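Long-range contacts in peptidase M16 domain protein (Alicyclobacillus acidocaldarius subsp. acidocaldarius DSM 446, PDB 4XEA), which is a putative metallopeptidase of the M16 family that probably cleaves peptide bonds using a divalent metal ion, the crystallised site holding nickel: residues T37-V42 / D186-P191; D57-F62 / E179-C184. One frame throughout, in Å; residues are numbered along the deposited sequence.

Interaction 1. Residues T37-V42 / D186-P191; sequences TRYGSV and DTFYHP
Tyr39 turns CG anti to its backbone nitrogen (chi1 179°) and Phe188 swings its own CG away from the carbonyl carbon (chi1 -71°), which lays the two rings flat on one another. They join two elements of the alpha/beta domain of the M16 fold: the loop that leaves strand 31-37 and the C-terminal end of helix 178-188, which feeds into the neighbouring antiparallel strand 194-200. The rings form an offset stack, with centroids 3.9 Å apart and planes inclined by only 9°. Because of the offset, Tyr39 CD1 sits above the middle of the Phe188 ring, whereas Phe188 CD1 lies nearer the rim of the tyrosine ring. CG2 of Thr187 lies over the rim of the opposite face of the Phe188 ring.

Two residues before Tyr39, Thr37 divides its two branches between two tasks. Its hydroxyl bonds to the chain where the helix ends, OG1 giving its proton to Phe188 O at 2.7 Å and approaching from well above the carbonyl plane. Asn193 ND2 donates to the same oxygen, so two donors grip it in a buried setting, and ND2 also bonds to Arg38 O. The methyl branch of Thr37 makes a CH-pi contact, CG2 lying 4.2 Å from the centroid of the Tyr189 ring. The Tyr189 ring is held at its far end by a hydrogen bond with Tyr97 OH, and Tyr185 stacks with it. Tyr189, the first residue to depart from helical geometry, also reaches the tyrosine of the loop, its CE1 coming to 4.2 Å from Tyr39 CD2.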
ATOM      1  N   THR A  37      19.957 -12.004   4.483  1.00 38.42           N
ATOM      2  CA  THR A  37      20.929 -13.032   4.087  1.00 39.13           C
ATOM      3  C   THR A  37      20.762 -13.392   2.619  1.00 37.10           C
ATOM      4  O   THR A  37      19.641 -13.457   2.112  1.00 37.71           O
ATOM      5  CB  THR A  37      20.821 -14.307   4.951  1.00 39.42           C
ATOM      6  OG1 THR A  37      21.704 -15.318   4.456  1.00 41.99           O
ATOM      7  CG2 THR A  37      19.400 -14.814   4.932  1.00 40.57           C
ATOM      8  N   ARG A  38      21.899 -13.593   1.943  1.00 36.42           N
ATOM      9  CA  ARG A  38      21.938 -14.120   0.566  1.00 36.44           C
ATOM     10  C   ARG A  38      21.639 -15.639   0.552  1.00 35.65           C
ATOM     11  O   ARG A  38      22.520 -16.485   0.268  1.00 36.83           O
ATOM     12  CB  ARG A  38      23.297 -13.842  -0.052  1.00 37.25           C
ATOM     13  CG  ARG A  38      23.371 -14.042  -1.538  1.00 37.09           C
ATOM     14  CD  ARG A  38      24.775 -13.779  -2.096  1.00 39.96           C
ATOM     15  NE  ARG A  38      25.299 -12.401  -1.949  1.00 42.63           N
ATOM     16  CZ  ARG A  38      26.118 -11.963  -0.986  1.00 43.46           C
ATOM     17  NH1 ARG A  38      26.484 -12.747   0.028  1.00 43.49           N
ATOM     18  NH2 ARG A  38      26.551 -10.697  -1.024  1.00 44.76           N
ATOM     19  N   TYR A  39      20.383 -15.939   0.815  1.00 35.01           N
ATOM     20  CA  TYR A  39      19.848 -17.291   0.917  1.00 35.37           C
ATOM     21  C   TYR A  39      18.341 -17.189   0.775  1.00 35.62           C
ATOM     22  O   TYR A  39      17.677 -16.445   1.524  1.00 37.47           O
ATOM     23  CB  TYR A  39      20.189 -17.886   2.265  1.00 36.83           C
ATOM     24  CG  TYR A  39      19.643 -19.289   2.485  1.00 38.40           C
ATOM     25  CD1 TYR A  39      19.836 -20.290   1.544  1.00 39.32           C
ATOM     26  CD2 TYR A  39      18.958 -19.614   3.642  1.00 41.97           C
ATOM     27  CE1 TYR A  39      19.362 -21.573   1.732  1.00 38.67           C
ATOM     28  CE2 TYR A  39      18.481 -20.912   3.856  1.00 41.57           C
ATOM     29  CZ  TYR A  39      18.711 -21.884   2.909  1.00 42.13           C
ATOM     30  OH  TYR A  39      18.271 -23.159   3.116  1.00 43.53           O
ATOM     31  N   GLY A  40      17.762 -17.910  -0.178  1.00 36.00           N
ATOM     32  CA  GLY A  40      16.305 -17.915  -0.310  1.00 36.66           C
ATOM     33  C   GLY A  40      15.777 -19.237  -0.770  1.00 36.47           C
ATOM     34  O   GLY A  40      16.496 -20.232  -0.728  1.00 36.68           O
ATOM     35  N   SER A  41      14.539 -19.227  -1.271  1.00 37.62           N
ATOM     36  CA  SER A  41      13.827 -20.464  -1.609  1.00 37.96           C
ATOM     37  C   SER A  41      14.500 -21.263  -2.709  1.00 38.60           C
ATOM     38  O   SER A  41      14.345 -22.503  -2.739  1.00 39.92           O
ATOM     39  CB  SER A  41      12.351 -20.206  -1.986  1.00 39.52           C
ATOM     40  OG  SER A  41      12.212 -19.421  -3.176  1.00 36.94           O
ATOM     41  N   VAL A  42      15.234 -20.595  -3.602  1.00 36.14           N
ATOM     42  CA  VAL A  42      15.806 -21.298  -4.736  1.00 36.52           C
ATOM     43  C   VAL A  42      17.156 -21.955  -4.463  1.00 37.19           C
ATOM     44  O   VAL A  42      17.644 -22.690  -5.305  1.00 37.51           O
ATOM     45  CB  VAL A  42      15.846 -20.478  -6.039  1.00 36.07           C
ATOM     46  CG1 VAL A  42      14.395 -20.019  -6.431  1.00 37.21           C
ATOM     47  CG2 VAL A  42      16.867 -19.338  -5.976  1.00 37.13           C
ATOM     48  N   ASP A 186      23.727 -22.579   9.710  1.00 51.56           N
ATOM     49  CA  ASP A 186      25.155 -22.377   9.940  1.00 53.73           C
ATOM     50  C   ASP A 186      25.843 -21.933   8.646  1.00 50.99           C
ATOM     51  O   ASP A 186      26.730 -21.091   8.685  1.00 51.58           O
ATOM     52  CB  ASP A 186      25.854 -23.625  10.553  1.00 55.97           C
ATOM     53  CG  ASP A 186      25.562 -23.815  12.044  1.00 63.74           C
ATOM     54  OD1 ASP A 186      25.054 -22.890  12.768  1.00 66.44           O
ATOM     55  OD2 ASP A 186      25.877 -24.936  12.520  1.00 70.66           O
ATOM     56  N   THR A 187      25.398 -22.442   7.501  1.00 49.47           N
ATOM     57  CA  THR A 187      26.038 -22.132   6.230  1.00 47.14           C
ATOM     58  C   THR A 187      25.711 -20.715   5.751  1.00 46.84           C
ATOM     59  O   THR A 187      26.606 -20.009   5.272  1.00 47.87           O
ATOM     60  CB  THR A 187      25.618 -23.129   5.153  1.00 46.68           C
ATOM     61  OG1 THR A 187      25.982 -24.451   5.565  1.00 46.02           O
ATOM     62  CG2 THR A 187      26.265 -22.821   3.777  1.00 42.86           C
ATOM     63  N   PHE A 188      24.444 -20.313   5.865  1.00 44.55           N
ATOM     64  CA  PHE A 188      23.956 -19.114   5.186  1.00 42.72           C
ATOM     65  C   PHE A 188      23.759 -17.921   6.072  1.00 42.64           C
ATOM     66  O   PHE A 188      23.649 -16.820   5.574  1.00 42.86           O
ATOM     67  CB  PHE A 188      22.649 -19.417   4.436  1.00 42.09           C
ATOM     68  CG  PHE A 188      22.840 -20.294   3.230  1.00 40.15           C
ATOM     69  CD1 PHE A 188      22.512 -21.638   3.278  1.00 41.82           C
ATOM     70  CD2 PHE A 188      23.363 -19.780   2.050  1.00 40.38           C
ATOM     71  CE1 PHE A 188      22.695 -22.475   2.170  1.00 41.00           C
ATOM     72  CE2 PHE A 188      23.518 -20.586   0.920  1.00 40.55           C
ATOM     73  CZ  PHE A 188      23.180 -21.940   0.971  1.00 41.01           C
ATOM     74  N   TYR A 189      23.725 -18.124   7.385  1.00 44.69           N
ATOM     75  CA  TYR A 189      23.497 -17.020   8.307  1.00 45.15           C
ATOM     76  C   TYR A 189      24.775 -16.508   8.932  1.00 47.81           C
ATOM     77  O   TYR A 189      24.733 -15.774   9.898  1.00 48.75           O
ATOM     78  CB  TYR A 189      22.484 -17.419   9.364  1.00 46.88           C
ATOM     79  CG  TYR A 189      21.062 -17.230   8.904  1.00 45.21           C
ATOM     80  CD1 TYR A 189      20.488 -18.110   7.986  1.00 46.33           C
ATOM     81  CD2 TYR A 189      20.285 -16.167   9.387  1.00 45.28           C
ATOM     82  CE1 TYR A 189      19.174 -17.947   7.539  1.00 45.68           C
ATOM     83  CE2 TYR A 189      18.968 -16.006   8.965  1.00 46.34           C
ATOM     84  CZ  TYR A 189      18.425 -16.892   8.015  1.00 45.77           C
ATOM     85  OH  TYR A 189      17.120 -16.769   7.601  1.00 45.23           O
ATOM     86  N   HIS A 190      25.917 -16.878   8.358  1.00 47.22           N
ATOM     87  CA  HIS A 190      27.165 -16.305   8.762  1.00 48.80           C
ATOM     88  C   HIS A 190      27.206 -14.834   8.347  1.00 47.77           C
ATOM     89  O   HIS A 190      26.705 -14.486   7.292  1.00 47.41           O
ATOM     90  CB  HIS A 190      28.359 -17.059   8.124  1.00 47.83           C
ATOM     91  CG  HIS A 190      29.669 -16.673   8.722  1.00 49.74           C
ATOM     92  ND1 HIS A 190      30.370 -15.558   8.316  1.00 49.04           N
ATOM     93  CD2 HIS A 190      30.397 -17.240   9.710  1.00 52.42           C
ATOM     94  CE1 HIS A 190      31.483 -15.462   9.025  1.00 54.75           C
ATOM     95  NE2 HIS A 190      31.524 -16.468   9.881  1.00 54.74           N
ATOM     96  N   PRO A 191      27.828 -13.975   9.157  1.00 48.36           N
ATOM     97  CA  PRO A 191      27.777 -12.549   8.815  1.00 47.76           C
ATOM     98  C   PRO A 191      28.386 -12.164   7.459  1.00 45.69           C
ATOM     99  O   PRO A 191      27.971 -11.148   6.871  1.00 44.15           O
ATOM    100  CB  PRO A 191      28.537 -11.872   9.973  1.00 49.45           C
ATOM    101  CG  PRO A 191      29.116 -13.005  10.817  1.00 51.85           C
ATOM    102  CD  PRO A 191      28.281 -14.199  10.546  1.00 50.48           C
TER

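Interaction 2. Residues D57-F62 / E179-C184; sequences DGIAHF and EQLLLC. With NI (nickel (II) ion), chain C.
Ile59 and Phe62 pack against Leu181 at the back of the metal site, on the short helix 59-66 that carries the inverted HxxEH motif of M16 peptidases. His61 begins that motif and turns to the far side of the helix from Leu181, where NE2 binds nickel at 2.2 Å; a water, His65 and Glu136 also belong to the site. Gly58, at the N-cap, has a positive phi of 117° that suits glycine, and its carbonyl oxygen accepts the first backbone bond of the helix from Phe62 N.

Toward helix 178-188, Ile59 works with both branches. Its CG2 fits between Leu181 CD2, 3.8 Å away, and Cys184 CB, 3.7 Å away, while the extended arm (chi2 -178°) carries CD1 to within 4.0 Å of Gln180 CB. Leu181 in turn splits its methyl groups: CD2 faces CB and CG of Phe62 as well as Ile59, and CD1 comes obliquely to the phenylalanine ring, 3.5 Å from CE1. The two side chains cross at about a right angle. The Gln180 amide is engaged elsewhere, OE1 accepting from Thr177 N, just ahead of the helix.

The touching groups are almost wholly hydrocarbon, so this side of the metal-binding helix is positioned mainly by shape and van der Waals packing, while the polar coordination chemistry occupies another side.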
ATOM      1  N   ASP A  57      12.768 -28.712  -0.464  1.00 47.65           N
ATOM      2  CA  ASP A  57      12.314 -27.355  -0.622  1.00 46.57           C
ATOM      3  C   ASP A  57      11.652 -26.839   0.647  1.00 47.35           C
ATOM      4  O   ASP A  57      10.992 -27.593   1.363  1.00 48.60           O
ATOM      5  CB  ASP A  57      11.383 -27.256  -1.829  1.00 47.04           C
ATOM      6  CG  ASP A  57      12.151 -27.324  -3.152  1.00 46.61           C
ATOM      7  OD1 ASP A  57      13.263 -26.749  -3.234  1.00 49.15           O
ATOM      8  OD2 ASP A  57      11.660 -27.965  -4.092  1.00 51.32           O
ATOM      9  N   GLY A  58      11.848 -25.552   0.936  1.00 45.87           N
ATOM     10  CA  GLY A  58      11.153 -24.929   2.051  1.00 46.94           C
ATOM     11  C   GLY A  58      12.038 -24.416   3.157  1.00 47.28           C
ATOM     12  O   GLY A  58      11.529 -23.817   4.089  1.00 49.17           O
ATOM     13  N   ILE A  59      13.359 -24.606   3.075  1.00 46.15           N
ATOM     14  CA  ILE A  59      14.191 -24.376   4.250  1.00 45.97           C
ATOM     15  C   ILE A  59      14.393 -22.927   4.580  1.00 44.48           C
ATOM     16  O   ILE A  59      14.274 -22.587   5.759  1.00 46.18           O
ATOM     17  CB  ILE A  59      15.544 -25.160   4.244  1.00 46.97           C
ATOM     18  CG1 ILE A  59      15.224 -26.657   4.370  1.00 49.43           C
ATOM     19  CG2 ILE A  59      16.416 -24.744   5.460  1.00 44.14           C
ATOM     20  CD1 ILE A  59      16.452 -27.577   4.418  1.00 49.87           C
ATOM     21  N   ALA A  60      14.677 -22.081   3.585  1.00 42.27           N
ATOM     22  CA  ALA A  60      14.813 -20.643   3.825  1.00 41.63           C
ATOM     23  C   ALA A  60      13.615 -20.114   4.634  1.00 42.68           C
ATOM     24  O   ALA A  60      13.772 -19.393   5.630  1.00 42.27           O
ATOM     25  CB  ALA A  60      14.993 -19.859   2.521  1.00 39.82           C
ATOM     26  N   HIS A  61      12.427 -20.532   4.220  1.00 43.97           N
ATOM     27  CA  HIS A  61      11.168 -20.031   4.801  1.00 44.59           C
ATOM     28  C   HIS A  61      10.869 -20.648   6.175  1.00 46.25           C
ATOM     29  O   HIS A  61      10.330 -19.983   7.064  1.00 46.76           O
ATOM     30  CB  HIS A  61      10.059 -20.308   3.803  1.00 45.02           C
ATOM     31  CG  HIS A  61       8.699 -20.140   4.354  1.00 47.07           C
ATOM     32  ND1 HIS A  61       7.962 -21.208   4.819  1.00 50.00           N
ATOM     33  CD2 HIS A  61       7.945 -19.035   4.563  1.00 50.29           C
ATOM     34  CE1 HIS A  61       6.803 -20.774   5.268  1.00 50.47           C
ATOM     35  NE2 HIS A  61       6.760 -19.464   5.105  1.00 53.32           N
ATOM     36  N   PHE A  62      11.224 -21.918   6.345  1.00 46.57           N
ATOM     37  CA  PHE A  62      11.157 -22.583   7.666  1.00 49.24           C
ATOM     38  C   PHE A  62      12.040 -21.829   8.693  1.00 49.37           C
ATOM     39  O   PHE A  62      11.605 -21.509   9.817  1.00 50.91           O
ATOM     40  CB  PHE A  62      11.603 -24.040   7.504  1.00 49.73           C
ATOM     41  CG  PHE A  62      11.067 -24.982   8.552  1.00 52.87           C
ATOM     42  CD1 PHE A  62      11.393 -24.825   9.881  1.00 55.25           C
ATOM     43  CD2 PHE A  62      10.294 -26.077   8.185  1.00 54.34           C
ATOM     44  CE1 PHE A  62      10.909 -25.720  10.843  1.00 58.92           C
ATOM     45  CE2 PHE A  62       9.814 -26.964   9.136  1.00 59.70           C
ATOM     46  CZ  PHE A  62      10.119 -26.786  10.456  1.00 60.18           C
ATOM     47  N   GLU A 179      18.519 -31.288  11.623  1.00 62.56           N
ATOM     48  CA  GLU A 179      19.915 -31.336  11.174  1.00 62.42           C
ATOM     49  C   GLU A 179      20.128 -30.492   9.917  1.00 59.23           C
ATOM     50  O   GLU A 179      21.074 -29.693   9.800  1.00 59.57           O
ATOM     51  CB  GLU A 179      20.264 -32.808  10.858  1.00 64.36           C
ATOM     52  CG  GLU A 179      20.456 -33.721  12.066  1.00 71.10           C
ATOM     53  CD  GLU A 179      19.174 -34.031  12.900  1.00 77.27           C
ATOM     54  OE1 GLU A 179      18.061 -34.191  12.336  1.00 77.79           O
ATOM     55  OE2 GLU A 179      19.297 -34.132  14.147  1.00 82.32           O
ATOM     56  N   GLN A 180      19.235 -30.672   8.961  1.00 57.03           N
ATOM     57  CA  GLN A 180      19.240 -29.862   7.743  1.00 53.30           C
ATOM     58  C   GLN A 180      19.030 -28.388   8.014  1.00 51.28           C
ATOM     59  O   GLN A 180      19.723 -27.545   7.456  1.00 49.09           O
ATOM     60  CB  GLN A 180      18.156 -30.348   6.815  1.00 52.89           C
ATOM     61  CG  GLN A 180      18.489 -31.684   6.205  1.00 55.42           C
ATOM     62  CD  GLN A 180      17.310 -32.280   5.468  1.00 56.83           C
ATOM     63  OE1 GLN A 180      16.161 -31.914   5.718  1.00 55.05           O
ATOM     64  NE2 GLN A 180      17.587 -33.231   4.583  1.00 55.20           N
ATOM     65  N   LEU A 181      18.066 -28.072   8.868  1.00 51.34           N
ATOM     66  CA  LEU A 181      17.797 -26.681   9.188  1.00 50.35           C
ATOM     67  C   LEU A 181      19.046 -26.049   9.784  1.00 49.95           C
ATOM     68  O   LEU A 181      19.395 -24.915   9.456  1.00 47.66           O
ATOM     69  CB  LEU A 181      16.626 -26.560  10.177  1.00 51.61           C
ATOM     70  CG  LEU A 181      15.207 -26.765   9.665  1.00 51.75           C
ATOM     71  CD1 LEU A 181      14.187 -26.962  10.845  1.00 51.63           C
ATOM     72  CD2 LEU A 181      14.789 -25.589   8.750  1.00 49.07           C
ATOM     73  N   LEU A 182      19.701 -26.789  10.677  1.00 52.07           N
ATOM     74  CA  LEU A 182      20.877 -26.290  11.370  1.00 53.73           C
ATOM     75  C   LEU A 182      22.049 -26.124  10.394  1.00 51.70           C
ATOM     76  O   LEU A 182      22.800 -25.142  10.476  1.00 51.41           O
ATOM     77  CB  LEU A 182      21.272 -27.209  12.542  1.00 56.82           C
ATOM     78  CG  LEU A 182      20.406 -27.141  13.810  1.00 61.08           C
ATOM     79  CD1 LEU A 182      21.042 -27.921  14.943  1.00 62.24           C
ATOM     80  CD2 LEU A 182      20.157 -25.704  14.237  1.00 62.94           C
ATOM     81  N   LEU A 183      22.175 -27.050   9.458  1.00 51.42           N
ATOM     82  CA  LEU A 183      23.222 -26.957   8.436  1.00 50.37           C
ATOM     83  C   LEU A 183      23.014 -25.688   7.612  1.00 48.27           C
ATOM     84  O   LEU A 183      23.936 -24.893   7.436  1.00 47.09           O
ATOM     85  CB  LEU A 183      23.188 -28.163   7.521  1.00 50.57           C
ATOM     86  CG  LEU A 183      24.009 -27.959   6.237  1.00 50.32           C
ATOM     87  CD1 LEU A 183      25.512 -28.040   6.575  1.00 48.87           C
ATOM     88  CD2 LEU A 183      23.612 -28.983   5.222  1.00 52.20           C
ATOM     89  N   CYS A 184      21.788 -25.486   7.122  1.00 47.68           N
ATOM     90  CA  CYS A 184      21.507 -24.318   6.303  1.00 45.90           C
ATOM     91  C   CYS A 184      21.678 -23.049   7.089  1.00 45.43           C
ATOM     92  O   CYS A 184      22.220 -22.097   6.559  1.00 43.83           O
ATOM     93  CB  CYS A 184      20.130 -24.400   5.648  1.00 45.38           C
ATOM     94  SG  CYS A 184      20.061 -25.737   4.512  1.00 47.89           S
TER
HETATM   95 NI    NI C 502       5.349 -18.212   6.276  1.00 73.10          NI
HETATM   96  O   HOH W   1       3.969 -16.492   7.322  1.00 66.69           O

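Overall arrangement
The two contacts lie about 10 Å apart, centre to centre, and share helix 178-188: interaction 2 uses its N-terminal half and interaction 1 its C-terminal end. Along the chain the order is 37-42, 57-62, 179-184, 186-191, so the outer pair encloses the inner one. Tyr39 joins them, its OH packing 3.4 Å from both Ile59 CG2 and Cys184 CB, and the ring also touches Ala60. Leu181, Cys184 and Phe188 lie along one face of the helix, which meets helix 59-66 first and then the loop after strand 31-37. Together they tie the nickel-binding helix to the six-stranded sheet through one continuous, largely apolar core.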